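Local coordinates for protein halohydrin epoxidase A (Corynebacterium sp., PDB 4Z9F) that probably catalyses the reversible loss of hydrogen halide from vicinal halohydrins to give epoxides, as a lyase of Rossmann-type fold, at residues E199-E202 / R203-L207. The protein carries 1 engineered substitution. Sequence-based numbering, arbitrary orientation.
Sequences ERVE and RDVPL
In the last turn of helix 195-204, Arg-203 N donates to Glu-199 O at 3.0 Å. The Arg-203 side chain folds back along the helix: a nearly eclipsed chi3 of -25° lays one face of its guanidinium over Glu-199 O and Arg-200 CA, with Arg-203 NH2 3.8 Å from Arg-200 CA. Asp-204 N continues the ladder to Arg-200 O at 2.8 Å, and its side chain meets that of Arg-200 through water. The water accepts from Arg-200 NE, in the guanidinium plane at the edge, at 2.9 Å; its other leg, donated to Asp-204 OD2, is so short that its exact length is doubtful. The Asp-204 carboxylate and Arg-200 guanidinium are turned 78° apart, and Arg-200 NE stays 4.3 Å from Asp-204 OD2, too far for an ion pair without the water. A long salt bridge of 3.8 Å from Arg-203 NH1 gives Asp-204 OD2 a second positive neighbour. Val-205 N still donates to Val-201 O, although Val-205 is the first residue to leave helical geometry. The two valine side chains run alongside each other in the same direction, Val-201 CG1 3.9 Å from Val-205 CB. Arg-200 and Val-205 touch Phe-179, and Leu-207 bonds through its backbone to Gly-240, tying the helix end to loops just past strands 170-177 and 235-238. Arg-167 of the second subunit pairs with Glu-202 and bonds the carbonyls of Val-205 and Pro-206, placing this outlying helix at the subunit interface.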
ATOM      1  N   GLU C 199      19.208 -14.746 -16.304  1.00 20.70           N
ATOM      2  CA  GLU C 199      18.037 -14.518 -17.142  1.00 22.43           C
ATOM      3  C   GLU C 199      16.895 -13.920 -16.335  1.00 23.43           C
ATOM      4  O   GLU C 199      16.245 -12.963 -16.769  1.00 22.81           O
ATOM      5  CB  GLU C 199      17.589 -15.832 -17.782  1.00 26.59           C
ATOM      6  CG  GLU C 199      18.481 -16.335 -18.904  1.00 34.06           C
ATOM      7  CD  GLU C 199      17.730 -17.280 -19.837  1.00 42.94           C
ATOM      8  OE1 GLU C 199      17.175 -18.282 -19.333  1.00 40.30           O
ATOM      9  OE2 GLU C 199      17.686 -17.020 -21.063  1.00 41.72           O
ATOM     10  N   ARG C 200      16.639 -14.484 -15.153  1.00 18.05           N
ATOM     11  CA  ARG C 200      15.540 -14.026 -14.311  1.00 20.76           C
ATOM     12  C   ARG C 200      15.767 -12.596 -13.836  1.00 22.31           C
ATOM     13  O   ARG C 200      14.835 -11.781 -13.821  1.00 22.35           O
ATOM     14  CB  ARG C 200      15.394 -14.985 -13.129  1.00 21.94           C
ATOM     15  CG  ARG C 200      14.378 -14.580 -12.083  1.00 27.29           C
ATOM     16  CD  ARG C 200      14.482 -15.527 -10.904  1.00 28.67           C
ATOM     17  NE  ARG C 200      13.752 -15.045  -9.736  1.00 38.04           N
ATOM     18  CZ  ARG C 200      13.986 -15.447  -8.490  1.00 34.29           C
ATOM     19  NH1 ARG C 200      14.945 -16.343  -8.246  1.00 32.58           N
ATOM     20  NH2 ARG C 200      13.264 -14.952  -7.489  1.00 36.23           N
ATOM     21  N   VAL C 201      17.006 -12.271 -13.454  1.00 19.81           N
ATOM     22  CA  VAL C 201      17.337 -10.908 -13.049  1.00 17.59           C
ATOM     23  C   VAL C 201      17.136  -9.940 -14.209  1.00 21.57           C
ATOM     24  O   VAL C 201      16.550  -8.867 -14.037  1.00 19.99           O
ATOM     25  CB  VAL C 201      18.769 -10.858 -12.480  1.00 20.24           C
ATOM     26  CG1 VAL C 201      19.228  -9.414 -12.215  1.00 17.43           C
ATOM     27  CG2 VAL C 201      18.838 -11.659 -11.200  1.00 18.22           C
ATOM     28  N   GLU C 202      17.576 -10.315 -15.422  1.00 21.73           N
ATOM     29  CA  GLU C 202      17.337  -9.450 -16.576  1.00 23.61           C
ATOM     30  C   GLU C 202      15.847  -9.198 -16.772  1.00 21.75           C
ATOM     31  O   GLU C 202      15.439  -8.096 -17.154  1.00 22.85           O
ATOM     32  CB  GLU C 202      17.944 -10.069 -17.843  1.00 23.04           C
ATOM     33  CG  GLU C 202      18.113  -9.106 -19.028  1.00 32.19           C
ATOM     34  CD  GLU C 202      16.798  -8.743 -19.719  1.00 36.00           C
ATOM     35  OE1 GLU C 202      16.680  -7.585 -20.179  1.00 34.53           O
ATOM     36  OE2 GLU C 202      15.881  -9.603 -19.793  1.00 30.78           O
ATOM     37  N   ARG C 203      15.019 -10.204 -16.504  1.00 23.07           N
ATOM     38  CA  ARG C 203      13.586 -10.064 -16.726  1.00 24.02           C
ATOM     39  C   ARG C 203      12.914  -9.248 -15.631  1.00 26.55           C
ATOM     40  O   ARG C 203      12.077  -8.386 -15.926  1.00 25.43           O
ATOM     41  CB  ARG C 203      12.933 -11.440 -16.812  1.00 24.39           C
ATOM     42  CG  ARG C 203      11.452 -11.396 -17.157  1.00 32.09           C
ATOM     43  CD  ARG C 203      10.830 -12.782 -17.111  1.00 35.82           C
ATOM     44  NE  ARG C 203      11.824 -13.829 -17.338  1.00 41.34           N
ATOM     45  CZ  ARG C 203      12.173 -14.733 -16.427  1.00 36.36           C
ATOM     46  NH1 ARG C 203      11.601 -14.717 -15.229  1.00 39.99           N
ATOM     47  NH2 ARG C 203      13.094 -15.648 -16.711  1.00 35.68           N
ATOM     48  N   ASP C 204      13.262  -9.514 -14.365  1.00 24.83           N
ATOM     49  CA  ASP C 204      12.461  -9.056 -13.240  1.00 21.54           C
ATOM     50  C   ASP C 204      13.044  -7.858 -12.501  1.00 19.65           C
ATOM     51  O   ASP C 204      12.299  -7.202 -11.764  1.00 21.21           O
ATOM     52  CB  ASP C 204      12.248 -10.204 -12.237  1.00 22.35           C
ATOM     53  CG  ASP C 204      11.382 -11.337 -12.809  1.00 30.16           C
ATOM     54  OD1 ASP C 204      10.769 -11.144 -13.879  1.00 30.18           O
ATOM     55  OD2 ASP C 204      11.314 -12.416 -12.184  1.00 33.55           O
ATOM     56  N   VAL C 205      14.326  -7.550 -12.673  1.00 16.23           N
ATOM     57  CA  VAL C 205      14.979  -6.495 -11.902  1.00 17.71           C
ATOM     58  C   VAL C 205      15.279  -5.322 -12.829  1.00 17.48           C
ATOM     59  O   VAL C 205      16.237  -5.384 -13.620  1.00 17.20           O
ATOM     60  CB  VAL C 205      16.260  -7.002 -11.236  1.00 20.21           C
ATOM     61  CG1 VAL C 205      16.914  -5.859 -10.437  1.00 16.93           C
ATOM     62  CG2 VAL C 205      15.951  -8.180 -10.359  1.00 19.47           C
ATOM     63  N   PRO C 206      14.540  -4.213 -12.735  1.00 17.20           N
ATOM     64  CA  PRO C 206      14.874  -3.040 -13.558  1.00 14.34           C
ATOM     65  C   PRO C 206      16.345  -2.638 -13.496  1.00 17.74           C
ATOM     66  O   PRO C 206      16.935  -2.310 -14.524  1.00 18.61           O
ATOM     67  CB  PRO C 206      13.951  -1.961 -12.977  1.00 15.82           C
ATOM     68  CG  PRO C 206      12.727  -2.741 -12.570  1.00 17.24           C
ATOM     69  CD  PRO C 206      13.297  -4.003 -11.962  1.00 17.53           C
ATOM     70  N   LEU C 207      16.962  -2.658 -12.314  1.00 18.06           N
ATOM     71  CA  LEU C 207      18.368  -2.284 -12.224  1.00 17.77           C
ATOM     72  C   LEU C 207      19.267  -3.246 -13.002  1.00 17.66           C
ATOM     73  O   LEU C 207      20.391  -2.873 -13.348  1.00 17.13           O
ATOM     74  CB  LEU C 207      18.807  -2.224 -10.759  1.00 18.70           C
ATOM     75  CG  LEU C 207      20.119  -1.503 -10.440  1.00 20.16           C
ATOM     76  CD1 LEU C 207      20.022   0.008 -10.728  1.00 16.27           C
ATOM     77  CD2 LEU C 207      20.463  -1.769  -8.972  1.00 18.19           C
TER
HETATM   78  O   HOH W   1      11.323 -13.548  -9.959  1.00 32.16           O